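Local coordinates for protein dipicolinate synthase, B chain (Bacillus cereus, PDB 3MCU) that probably works together with the A chain, DpaA, in converting dihydrodipicolinate to dipicolinate during sporulation, an NADP-linked oxidation, at residues K6-G11 with C87-P92; G75-G80 with V110-K115; V124-S129 with K148-V153. All coordinates share one frame; numbering follows the deposited sequence.

Contact 1: residues K6-G11 with C87-P92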
ATOM      1  N   LYS D   6      25.834  23.325  12.430  1.00 32.41           N
ATOM      2  CA  LYS D   6      24.659  22.437  12.425  1.00 30.32           C
ATOM      3  C   LYS D   6      24.916  21.214  13.294  1.00 27.23           C
ATOM      4  O   LYS D   6      26.036  20.729  13.356  1.00 28.71           O
ATOM      5  CB  LYS D   6      24.328  21.978  11.007  1.00 27.58           C
ATOM      6  CG  LYS D   6      23.952  23.064  10.054  1.00 28.05           C
ATOM      7  CD  LYS D   6      22.719  23.811  10.524  1.00 32.53           C
ATOM      8  CE  LYS D   6      22.481  25.061   9.673  1.00 38.08           C
ATOM      9  NZ  LYS D   6      21.243  25.777  10.099  1.00 48.34           N
ATOM     10  N   ARG D   7      23.886  20.712  13.962  1.00 24.31           N
ATOM     11  CA  ARG D   7      24.010  19.445  14.673  1.00 25.57           C
ATOM     12  C   ARG D   7      23.511  18.301  13.775  1.00 24.70           C
ATOM     13  O   ARG D   7      22.328  18.214  13.442  1.00 23.85           O
ATOM     14  CB  ARG D   7      23.275  19.486  16.024  1.00 26.93           C
ATOM     15  CG  ARG D   7      23.363  18.186  16.835  1.00 26.78           C
ATOM     16  CD  ARG D   7      22.512  18.260  18.125  1.00 26.92           C
ATOM     17  NE  ARG D   7      23.012  19.273  19.051  1.00 29.07           N
ATOM     18  CZ  ARG D   7      22.269  20.237  19.594  1.00 31.50           C
ATOM     19  NH1 ARG D   7      22.826  21.105  20.423  1.00 30.45           N
ATOM     20  NH2 ARG D   7      20.974  20.339  19.309  1.00 28.21           N
ATOM     21  N   ILE D   8      24.427  17.431  13.375  1.00 24.36           N
ATOM     22  CA  ILE D   8      24.130  16.436  12.362  1.00 23.76           C
ATOM     23  C   ILE D   8      24.333  15.026  12.890  1.00 25.92           C
ATOM     24  O   ILE D   8      25.427  14.658  13.348  1.00 28.84           O
ATOM     25  CB  ILE D   8      24.988  16.670  11.104  1.00 26.79           C
ATOM     26  CG1 ILE D   8      24.655  18.031  10.508  1.00 28.20           C
ATOM     27  CG2 ILE D   8      24.775  15.565  10.058  1.00 25.03           C
ATOM     28  CD1 ILE D   8      25.560  18.405   9.384  1.00 33.17           C
ATOM     29  N   GLY D   9      23.269  14.237  12.828  1.00 24.68           N
ATOM     30  CA  GLY D   9      23.328  12.848  13.231  1.00 23.30           C
ATOM     31  C   GLY D   9      23.872  12.050  12.063  1.00 25.50           C
ATOM     32  O   GLY D   9      23.595  12.355  10.902  1.00 23.23           O
ATOM     33  N   PHE D  10      24.667  11.042  12.366  1.00 24.66           N
ATOM     34  CA  PHE D  10      25.211  10.192  11.331  1.00 28.11           C
ATOM     35  C   PHE D  10      25.064   8.746  11.774  1.00 28.06           C
ATOM     36  O   PHE D  10      25.754   8.280  12.695  1.00 27.91           O
ATOM     37  CB  PHE D  10      26.676  10.538  11.040  1.00 30.27           C
ATOM     38  CG  PHE D  10      27.126  10.121   9.671  1.00 30.92           C
ATOM     39  CD1 PHE D  10      27.389  11.067   8.695  1.00 36.10           C
ATOM     40  CD2 PHE D  10      27.266   8.784   9.351  1.00 32.07           C
ATOM     41  CE1 PHE D  10      27.792  10.680   7.423  1.00 34.08           C
ATOM     42  CE2 PHE D  10      27.669   8.395   8.086  1.00 36.95           C
ATOM     43  CZ  PHE D  10      27.928   9.346   7.123  1.00 37.38           C
ATOM     44  N   GLY D  11      24.129   8.055  11.135  1.00 25.21           N
ATOM     45  CA  GLY D  11      23.840   6.673  11.471  1.00 29.15           C
ATOM     46  C   GLY D  11      24.292   5.772  10.348  1.00 31.16           C
ATOM     47  O   GLY D  11      24.401   6.198   9.195  1.00 30.48           O
ATOM     48  N   CYS D  87      19.828  17.840  11.193  1.00 21.37           N
ATOM     49  CA  CYS D  87      19.713  16.876  10.122  1.00 20.29           C
ATOM     50  C   CYS D  87      20.169  15.514  10.626  1.00 21.67           C
ATOM     51  O   CYS D  87      21.113  15.411  11.409  1.00 21.18           O
ATOM     52  CB  CYS D  87      20.559  17.303   8.915  1.00 22.20           C
ATOM     53  SG  CYS D  87      20.342  16.219   7.486  1.00 23.32           S
HETATM   54  N   MSE D  88      19.465  14.476  10.193  1.00 22.37           N
HETATM   55  CA  MSE D  88      19.871  13.099  10.445  1.00 22.16           C
HETATM   56  C   MSE D  88      20.314  12.499   9.111  1.00 21.55           C
HETATM   57  O   MSE D  88      19.570  12.557   8.131  1.00 19.85           O
HETATM   58  CB  MSE D  88      18.698  12.304  11.042  1.00 22.27           C
HETATM   59  CG  MSE D  88      18.971  10.812  11.275  1.00 21.02           C
HETATM   60 SE   MSE D  88      20.401  10.497  12.578  1.00 37.98          SE
HETATM   61  CE  MSE D  88      20.766   8.584  12.238  1.00 20.92           C
ATOM     62  N   VAL D  89      21.530  11.953   9.070  1.00 22.98           N
ATOM     63  CA  VAL D  89      22.029  11.224   7.903  1.00 21.17           C
ATOM     64  C   VAL D  89      22.041   9.737   8.214  1.00 23.31           C
ATOM     65  O   VAL D  89      22.448   9.338   9.307  1.00 24.80           O
ATOM     66  CB  VAL D  89      23.491  11.609   7.556  1.00 25.07           C
ATOM     67  CG1 VAL D  89      24.032  10.711   6.435  1.00 25.09           C
ATOM     68  CG2 VAL D  89      23.596  13.069   7.167  1.00 26.11           C
ATOM     69  N   ILE D  90      21.574   8.916   7.275  1.00 21.10           N
ATOM     70  CA  ILE D  90      21.782   7.472   7.368  1.00 22.91           C
ATOM     71  C   ILE D  90      22.555   7.008   6.132  1.00 24.39           C
ATOM     72  O   ILE D  90      22.110   7.190   5.000  1.00 22.41           O
ATOM     73  CB  ILE D  90      20.460   6.686   7.457  1.00 23.28           C
ATOM     74  CG1 ILE D  90      19.546   7.243   8.560  1.00 21.44           C
ATOM     75  CG2 ILE D  90      20.744   5.186   7.661  1.00 23.59           C
ATOM     76  CD1 ILE D  90      18.166   6.530   8.620  1.00 19.73           C
ATOM     77  N   ALA D  91      23.725   6.429   6.344  1.00 24.81           N
ATOM     78  CA  ALA D  91      24.585   6.114   5.226  1.00 29.78           C
ATOM     79  C   ALA D  91      25.700   5.181   5.668  1.00 35.19           C
ATOM     80  O   ALA D  91      26.503   5.539   6.523  1.00 38.73           O
ATOM     81  CB  ALA D  91      25.159   7.405   4.632  1.00 30.88           C
ATOM     82  N   PRO D  92      25.743   3.970   5.095  1.00 34.80           N
ATOM     83  CA  PRO D  92      24.768   3.500   4.103  1.00 34.38           C
ATOM     84  C   PRO D  92      23.424   3.126   4.712  1.00 30.52           C
ATOM     85  O   PRO D  92      23.320   2.821   5.893  1.00 31.33           O
ATOM     86  CB  PRO D  92      25.435   2.235   3.531  1.00 36.75           C
ATOM     87  CG  PRO D  92      26.284   1.731   4.642  1.00 42.70           C
ATOM     88  CD  PRO D  92      26.795   2.969   5.355  1.00 41.95           C
TER
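G9 and G11 alternate with C87, V89 and A91 in a run of backbone hydrogen bonds that makes strands 7-11 and 87-91 parallel neighbours. G9 N donates to C87 O at 2.8 Å. V89 N returns a bond to G9 O, but from above the carbonyl plane, 41° out of it. G11 N then gives a nearly straight bond to V89 O (170° at the hydrogen), and A91 N closes the ladder on G11 O at 2.9 Å. At the start, C87 N reaches R7 O only weakly, at 3.4 Å.

Apolar packing differs between the two faces. On the face of I8, F10, C87 and V89, V89 CG1 lies over the F10 ring, 4.1 Å from its centroid, in a CH-pi contact offset toward the rim. The other V89 branch, CG2, meets I8 CG2 at 4.0 Å, so the two branches of the valine touch F10 and I8 respectively. L174 and V178 of helix 174-181 cover this side.

On the other face the glycines leave room for selenomethionine M88. Its chain bends at chi2 (63°) and folds back across the neighbouring strand, SE resting on G9 CA at 3.8 Å and CE on G11 N at 3.6 Å.

Nine of the ten touching residues are buried. Apart from R7, whose guanidinium turns away to E35, the strands meet through backbone hydrogen bonding, which pairs buried N-H and C=O groups, and apolar packing. The side chains of F10, V89 and A91 pack on helix 174-181, those of M88 and I90 on helix 109-118.

Contact 2: residues G75-G80 with V110-K115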
ATOM      1  N   GLY D  75      18.952   5.419  24.104  1.00 38.21           N
ATOM      2  CA  GLY D  75      19.928   6.482  23.945  1.00 36.75           C
ATOM      3  C   GLY D  75      19.624   7.388  22.766  1.00 34.80           C
ATOM      4  O   GLY D  75      20.229   8.447  22.611  1.00 33.49           O
ATOM      5  N   ALA D  76      18.677   6.973  21.931  1.00 35.56           N
ATOM      6  CA  ALA D  76      18.314   7.733  20.741  1.00 31.67           C
ATOM      7  C   ALA D  76      17.089   8.608  20.979  1.00 30.39           C
ATOM      8  O   ALA D  76      16.977   9.696  20.420  1.00 31.36           O
ATOM      9  CB  ALA D  76      18.089   6.804  19.560  1.00 30.46           C
ATOM     10  N   GLU D  77      16.187   8.154  21.833  1.00 31.86           N
ATOM     11  CA  GLU D  77      14.972   8.920  22.127  1.00 33.20           C
ATOM     12  C   GLU D  77      15.200  10.413  22.427  1.00 31.19           C
ATOM     13  O   GLU D  77      14.430  11.253  21.961  1.00 30.63           O
ATOM     14  CB  GLU D  77      14.155   8.244  23.236  1.00 35.19           C
ATOM     15  CG  GLU D  77      13.718   6.822  22.871  1.00 36.57           C
ATOM     16  CD  GLU D  77      12.811   6.171  23.909  1.00 42.29           C
ATOM     17  OE1 GLU D  77      12.242   6.891  24.760  1.00 51.14           O
ATOM     18  OE2 GLU D  77      12.657   4.931  23.870  1.00 43.33           O
ATOM     19  N   PRO D  78      16.253  10.752  23.194  1.00 30.21           N
ATOM     20  CA  PRO D  78      16.453  12.164  23.558  1.00 31.15           C
ATOM     21  C   PRO D  78      16.780  13.042  22.354  1.00 30.72           C
ATOM     22  O   PRO D  78      16.748  14.265  22.479  1.00 29.96           O
ATOM     23  CB  PRO D  78      17.662  12.127  24.506  1.00 33.73           C
ATOM     24  CG  PRO D  78      17.814  10.697  24.913  1.00 36.00           C
ATOM     25  CD  PRO D  78      17.278   9.876  23.785  1.00 33.71           C
ATOM     26  N   LEU D  79      17.103  12.424  21.217  1.00 28.61           N
ATOM     27  CA  LEU D  79      17.342  13.150  19.978  1.00 25.22           C
ATOM     28  C   LEU D  79      16.079  13.886  19.576  1.00 25.90           C
ATOM     29  O   LEU D  79      16.110  14.749  18.702  1.00 24.78           O
ATOM     30  CB  LEU D  79      17.738  12.180  18.858  1.00 26.02           C
ATOM     31  CG  LEU D  79      19.207  11.957  18.502  1.00 27.11           C
ATOM     32  CD1 LEU D  79      20.133  12.282  19.662  1.00 30.62           C
ATOM     33  CD2 LEU D  79      19.464  10.540  17.957  1.00 26.57           C
ATOM     34  N   GLY D  80      14.961  13.523  20.204  1.00 24.79           N
ATOM     35  CA  GLY D  80      13.694  14.183  19.954  1.00 24.32           C
ATOM     36  C   GLY D  80      13.489  15.436  20.791  1.00 28.39           C
ATOM     37  O   GLY D  80      13.596  16.550  20.281  1.00 30.01           O
ATOM     38  N   VAL D 110      19.441   3.644  15.036  1.00 27.82           N
ATOM     39  CA  VAL D 110      19.452   4.531  13.886  1.00 25.46           C
ATOM     40  C   VAL D 110      18.044   4.878  13.408  1.00 24.13           C
ATOM     41  O   VAL D 110      17.765   6.030  13.081  1.00 22.36           O
ATOM     42  CB  VAL D 110      20.301   3.928  12.745  1.00 26.97           C
ATOM     43  CG1 VAL D 110      20.145   4.724  11.466  1.00 21.56           C
ATOM     44  CG2 VAL D 110      21.750   3.875  13.175  1.00 30.18           C
ATOM     45  N   LEU D 111      17.158   3.883  13.378  1.00 25.35           N
ATOM     46  CA  LEU D 111      15.765   4.106  13.003  1.00 25.37           C
ATOM     47  C   LEU D 111      15.055   5.015  14.013  1.00 25.03           C
ATOM     48  O   LEU D 111      14.240   5.870  13.636  1.00 24.05           O
ATOM     49  CB  LEU D 111      15.006   2.773  12.894  1.00 26.80           C
ATOM     50  CG  LEU D 111      15.379   1.774  11.780  1.00 30.83           C
ATOM     51  CD1 LEU D 111      14.824   0.396  12.092  1.00 30.94           C
ATOM     52  CD2 LEU D 111      14.910   2.216  10.414  1.00 26.46           C
HETATM   53  N   MSE D 112      15.341   4.815  15.298  1.00 25.41           N
HETATM   54  CA  MSE D 112      14.732   5.644  16.333  1.00 24.09           C
HETATM   55  C   MSE D 112      15.244   7.083  16.232  1.00 24.04           C
HETATM   56  O   MSE D 112      14.492   8.037  16.479  1.00 21.77           O
HETATM   57  CB  MSE D 112      15.001   5.076  17.725  1.00 26.67           C
HETATM   58  CG  MSE D 112      14.553   6.006  18.843  1.00 32.05           C
HETATM   59 SE   MSE D 112      12.589   6.241  18.877  1.00 44.57          SE
HETATM   60  CE  MSE D 112      12.083   4.498  19.584  1.00 34.18           C
ATOM     61  N   ALA D 113      16.524   7.223  15.866  1.00 23.10           N
ATOM     62  CA  ALA D 113      17.152   8.533  15.676  1.00 23.91           C
ATOM     63  C   ALA D 113      16.490   9.281  14.532  1.00 22.34           C
ATOM     64  O   ALA D 113      16.230  10.479  14.637  1.00 20.30           O
ATOM     65  CB  ALA D 113      18.656   8.387  15.398  1.00 24.28           C
ATOM     66  N   ALA D 114      16.230   8.556  13.441  1.00 22.00           N
ATOM     67  CA  ALA D 114      15.555   9.103  12.270  1.00 21.01           C
ATOM     68  C   ALA D 114      14.127   9.538  12.610  1.00 19.94           C
ATOM     69  O   ALA D 114      13.661  10.592  12.183  1.00 19.06           O
ATOM     70  CB  ALA D 114      15.559   8.084  11.127  1.00 18.16           C
ATOM     71  N   LYS D 115      13.444   8.721  13.402  1.00 21.50           N
ATOM     72  CA  LYS D 115      12.109   9.041  13.868  1.00 20.41           C
ATOM     73  C   LYS D 115      12.113  10.281  14.784  1.00 20.62           C
ATOM     74  O   LYS D 115      11.252  11.170  14.647  1.00 19.81           O
ATOM     75  CB  LYS D 115      11.504   7.823  14.596  1.00 22.36           C
ATOM     76  CG  LYS D 115      10.075   8.024  15.098  1.00 22.96           C
ATOM     77  CD  LYS D 115       9.661   6.942  16.083  1.00 25.18           C
ATOM     78  CE  LYS D 115       8.173   6.991  16.378  1.00 25.70           C
ATOM     79  NZ  LYS D 115       7.783   6.073  17.497  1.00 29.82           N
TER
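A76 and M112 meet at the middle of this contact, the methyl of the alanine directed at the aliphatic part of the selenomethionine. A76 CB approaches M112 CG to 3.7 Å and M112 CB to 4.0 Å, and the CA atoms of A76 and A113 are 5.3 Å apart. A side chain as short as alanine suits such a close approach of two backbones.

M112 sets out with CG opposite its own backbone N (chi1 172°), which carries CG toward the 75-80 segment. Bends at chi2 and chi3 then turn the rest of the chain, so that SE runs beside E77 instead of driving into A76. The two long side chains pass each other at a slant, E77 CG lying 4.2 Å from M112 SE. E77 takes part through CG and its backbone N, and the residue is exposed, a natural setting for a carboxylate; the flexible, polarisable M112 accommodates it.

L79 and A113 form the second meeting point. One branch of the leucine, CD2, reaches A113 CB at 3.4 Å and A113 CA at 3.8 Å, a tight approach with L79 in an unusual conformation, probably somewhat strained or less certain in the model. The short 3-10 turn 77-79 brings L79 to the same side as A76, and L79 N bonds to A76 O at 2.8 Å within the turn. I70 touches both A76 and L79, extending the apolar patch, while A113 also packs on M88 and V39.

With no polar bond linking the segments, the join between the 3-10 turn 77-79, with the weakly bonded residues before it, and helix 109-118 rests on van der Waals contact: two alanines allow closeness, L79 fills the buried side, and M112 reaches toward the exposed E77.

Contact 3: residues V124-S129 with K148-V153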
ATOM      1  N   VAL D 124      15.878  14.381   7.184  1.00 17.64           N
ATOM      2  CA  VAL D 124      16.585  13.113   7.221  1.00 17.23           C
ATOM      3  C   VAL D 124      17.113  12.883   5.820  1.00 16.38           C
ATOM      4  O   VAL D 124      16.354  12.961   4.845  1.00 15.06           O
ATOM      5  CB  VAL D 124      15.636  11.962   7.592  1.00 16.29           C
ATOM      6  CG1 VAL D 124      16.308  10.627   7.413  1.00 13.03           C
ATOM      7  CG2 VAL D 124      15.135  12.132   9.030  1.00 16.15           C
ATOM      8  N   VAL D 125      18.414  12.617   5.717  1.00 16.45           N
ATOM      9  CA  VAL D 125      19.059  12.361   4.436  1.00 16.69           C
ATOM     10  C   VAL D 125      19.472  10.911   4.376  1.00 17.00           C
ATOM     11  O   VAL D 125      20.148  10.415   5.286  1.00 18.81           O
ATOM     12  CB  VAL D 125      20.329  13.241   4.239  1.00 19.84           C
ATOM     13  CG1 VAL D 125      21.159  12.722   3.087  1.00 16.16           C
ATOM     14  CG2 VAL D 125      19.934  14.690   3.996  1.00 19.72           C
ATOM     15  N   LEU D 126      19.066  10.236   3.305  1.00 16.50           N
ATOM     16  CA  LEU D 126      19.287   8.804   3.150  1.00 15.92           C
ATOM     17  C   LEU D 126      20.219   8.526   1.969  1.00 17.52           C
ATOM     18  O   LEU D 126      20.037   9.103   0.905  1.00 16.43           O
ATOM     19  CB  LEU D 126      17.942   8.112   2.879  1.00 18.16           C
ATOM     20  CG  LEU D 126      16.833   8.214   3.930  1.00 19.74           C
ATOM     21  CD1 LEU D 126      15.536   7.540   3.457  1.00 19.35           C
ATOM     22  CD2 LEU D 126      17.329   7.588   5.232  1.00 21.05           C
ATOM     23  N   ALA D 127      21.189   7.627   2.148  1.00 20.00           N
ATOM     24  CA  ALA D 127      21.988   7.088   1.025  1.00 23.00           C
ATOM     25  C   ALA D 127      21.697   5.612   0.801  1.00 25.08           C
ATOM     26  O   ALA D 127      22.289   4.741   1.449  1.00 27.49           O
ATOM     27  CB  ALA D 127      23.492   7.285   1.260  1.00 23.77           C
ATOM     28  N   VAL D 128      20.803   5.334  -0.137  1.00 23.27           N
ATOM     29  CA  VAL D 128      20.386   3.972  -0.401  1.00 23.81           C
ATOM     30  C   VAL D 128      21.501   3.093  -0.924  1.00 24.43           C
ATOM     31  O   VAL D 128      22.424   3.554  -1.604  1.00 22.02           O
ATOM     32  CB  VAL D 128      19.208   3.933  -1.379  1.00 24.52           C
ATOM     33  CG1 VAL D 128      18.087   4.829  -0.856  1.00 25.83           C
ATOM     34  CG2 VAL D 128      19.643   4.405  -2.740  1.00 23.08           C
ATOM     35  N   SER D 129      21.385   1.814  -0.582  1.00 25.39           N
ATOM     36  CA  SER D 129      22.244   0.755  -1.082  1.00 24.38           C
ATOM     37  C   SER D 129      21.571  -0.602  -0.874  1.00 25.55           C
ATOM     38  O   SER D 129      21.710  -1.215   0.176  1.00 26.02           O
ATOM     39  CB  SER D 129      23.570   0.750  -0.341  1.00 25.45           C
ATOM     40  OG  SER D 129      24.340  -0.371  -0.758  1.00 33.10           O
ATOM     41  N   LYS D 148       7.307  14.006   3.587  1.00 20.00           N
ATOM     42  CA  LYS D 148       7.829  15.247   4.171  1.00 19.93           C
ATOM     43  C   LYS D 148       9.165  15.025   4.881  1.00 19.11           C
ATOM     44  O   LYS D 148       9.319  14.082   5.670  1.00 16.99           O
ATOM     45  CB  LYS D 148       6.830  15.878   5.159  1.00 21.01           C
ATOM     46  CG  LYS D 148       5.557  16.458   4.537  1.00 21.57           C
ATOM     47  CD  LYS D 148       4.767  17.272   5.578  1.00 23.77           C
ATOM     48  CE  LYS D 148       3.514  17.892   4.982  1.00 25.87           C
ATOM     49  NZ  LYS D 148       2.532  16.836   4.537  1.00 26.22           N
ATOM     50  N   ASN D 149      10.115  15.913   4.600  1.00 18.04           N
ATOM     51  CA  ASN D 149      11.376  15.974   5.311  1.00 17.82           C
ATOM     52  C   ASN D 149      12.336  14.811   5.053  1.00 18.33           C
ATOM     53  O   ASN D 149      13.300  14.612   5.798  1.00 18.50           O
ATOM     54  CB  ASN D 149      11.120  16.160   6.791  1.00 18.35           C
ATOM     55  CG  ASN D 149      10.188  17.322   7.063  1.00 22.33           C
ATOM     56  OD1 ASN D 149      10.358  18.417   6.513  1.00 22.05           O
ATOM     57  ND2 ASN D 149       9.181  17.085   7.889  1.00 20.72           N
ATOM     58  N   ILE D 150      12.105  14.064   3.986  1.00 15.48           N
ATOM     59  CA  ILE D 150      13.055  13.022   3.652  1.00 18.34           C
ATOM     60  C   ILE D 150      13.761  13.306   2.340  1.00 18.39           C
ATOM     61  O   ILE D 150      13.116  13.613   1.340  1.00 19.40           O
ATOM     62  CB  ILE D 150      12.416  11.609   3.679  1.00 18.23           C
ATOM     63  CG1 ILE D 150      12.015  11.298   5.118  1.00 15.01           C
ATOM     64  CG2 ILE D 150      13.437  10.586   3.153  1.00 16.34           C
ATOM     65  CD1 ILE D 150      10.982  10.241   5.292  1.00 18.87           C
ATOM     66  N   TYR D 151      15.089  13.221   2.352  1.00 17.78           N
ATOM     67  CA  TYR D 151      15.872  13.511   1.161  1.00 18.09           C
ATOM     68  C   TYR D 151      16.839  12.388   0.800  1.00 19.08           C
ATOM     69  O   TYR D 151      17.306  11.656   1.664  1.00 18.47           O
ATOM     70  CB  TYR D 151      16.612  14.848   1.328  1.00 19.27           C
ATOM     71  CG  TYR D 151      15.659  15.971   1.692  1.00 20.07           C
ATOM     72  CD1 TYR D 151      14.977  16.682   0.705  1.00 21.47           C
ATOM     73  CD2 TYR D 151      15.416  16.294   3.015  1.00 17.84           C
ATOM     74  CE1 TYR D 151      14.092  17.692   1.028  1.00 21.22           C
ATOM     75  CE2 TYR D 151      14.516  17.304   3.350  1.00 20.04           C
ATOM     76  CZ  TYR D 151      13.861  17.991   2.353  1.00 21.97           C
ATOM     77  OH  TYR D 151      12.981  19.001   2.678  1.00 25.19           O
ATOM     78  N   PHE D 152      17.159  12.279  -0.485  1.00 18.36           N
ATOM     79  CA  PHE D 152      18.041  11.229  -0.953  1.00 19.23           C
ATOM     80  C   PHE D 152      19.340  11.756  -1.532  1.00 19.25           C
ATOM     81  O   PHE D 152      19.357  12.751  -2.263  1.00 20.44           O
ATOM     82  CB  PHE D 152      17.322  10.340  -1.983  1.00 19.59           C
ATOM     83  CG  PHE D 152      16.341   9.393  -1.369  1.00 19.57           C
ATOM     84  CD1 PHE D 152      15.186   9.868  -0.767  1.00 22.67           C
ATOM     85  CD2 PHE D 152      16.555   8.032  -1.403  1.00 19.68           C
ATOM     86  CE1 PHE D 152      14.275   8.993  -0.207  1.00 21.97           C
ATOM     87  CE2 PHE D 152      15.655   7.161  -0.841  1.00 21.38           C
ATOM     88  CZ  PHE D 152      14.515   7.635  -0.248  1.00 20.19           C
ATOM     89  N   VAL D 153      20.434  11.101  -1.178  1.00 18.76           N
ATOM     90  CA  VAL D 153      21.670  11.315  -1.900  1.00 20.45           C
ATOM     91  C   VAL D 153      21.407  10.737  -3.292  1.00 21.09           C
ATOM     92  O   VAL D 153      20.897   9.612  -3.405  1.00 19.61           O
ATOM     93  CB  VAL D 153      22.839  10.583  -1.215  1.00 22.77           C
ATOM     94  CG1 VAL D 153      24.157  10.812  -1.990  1.00 23.15           C
ATOM     95  CG2 VAL D 153      22.974  11.034   0.240  1.00 18.08           C
TER
HETATM   96  O   HOH W   1      20.041   7.662  -1.633  1.00 22.85           O
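L126 and F152 lie at the tightly packed part of this parallel strand pair. L126 CD1 touches I150 CG2 at 3.7 Å and the ring atom F152 CZ at 3.8 Å, and L126 CB lies over one face of that ring. V128 comes from another direction: its CG1 meets the ring at the edge, 3.4 Å from F152 CE2, the two side chains crossing at about a right angle. With chi1 of -76° the phenyl group stands beside its own backbone N, which sets it between L126 and V128. A flat ring can thus take a leucine over its face and a valine at its rim.

On the face of V125 and Y151, V153 CG2 packs against V125 CG1 at 3.8 Å and A127 CB, with Y151 CB beside V125 CG2.

Four hydrogen bonds zip the backbones. Y151 N reaches V124 O at 2.8 Å, and V153 N reaches L126 O at 2.9 Å. At V153 O the next direct bond is replaced by a water, which donates to V153 O and L126 O and accepts from V128 N; L126 O thus takes both this water and V153 N. At the opposite end V124 N still bonds N149 O, but K148 leads off into another copy of the protein, the third subunit, where its NZ is bonded to backbone oxygens.

The pair belongs to the beta-alpha-beta unit of strand 124-130, helix 138-145 and strand 150-156. L144 of that helix covers L126, I150 and F152, helix 174-181 packs on V125, Y151 and V153, and strand 87-94 flanks 124-130 on its far side.

Contacts 1 and 3 belong to one sheet, their centres about 10 Å apart, joined where strand 87-94 runs beside strand 124-130: M88 O and I90 N probably hydrogen-bond to V125. Contact 2 lies outside the strands, its centre about 11 Å from that of contact 1 and about 16 Å from that of contact 3, with helix 109-118 resting on the sheet through V110, A113 and A114 against M88 and I90. Along the chain contacts 1 and 2 interleave, whereas contact 3 opens after both have closed. The parallel strands of the mixed sheet, with helix 109-118 on one side and helix 174-181 on the other, form a three-layer alpha-beta core consistent with the Flavoprotein family.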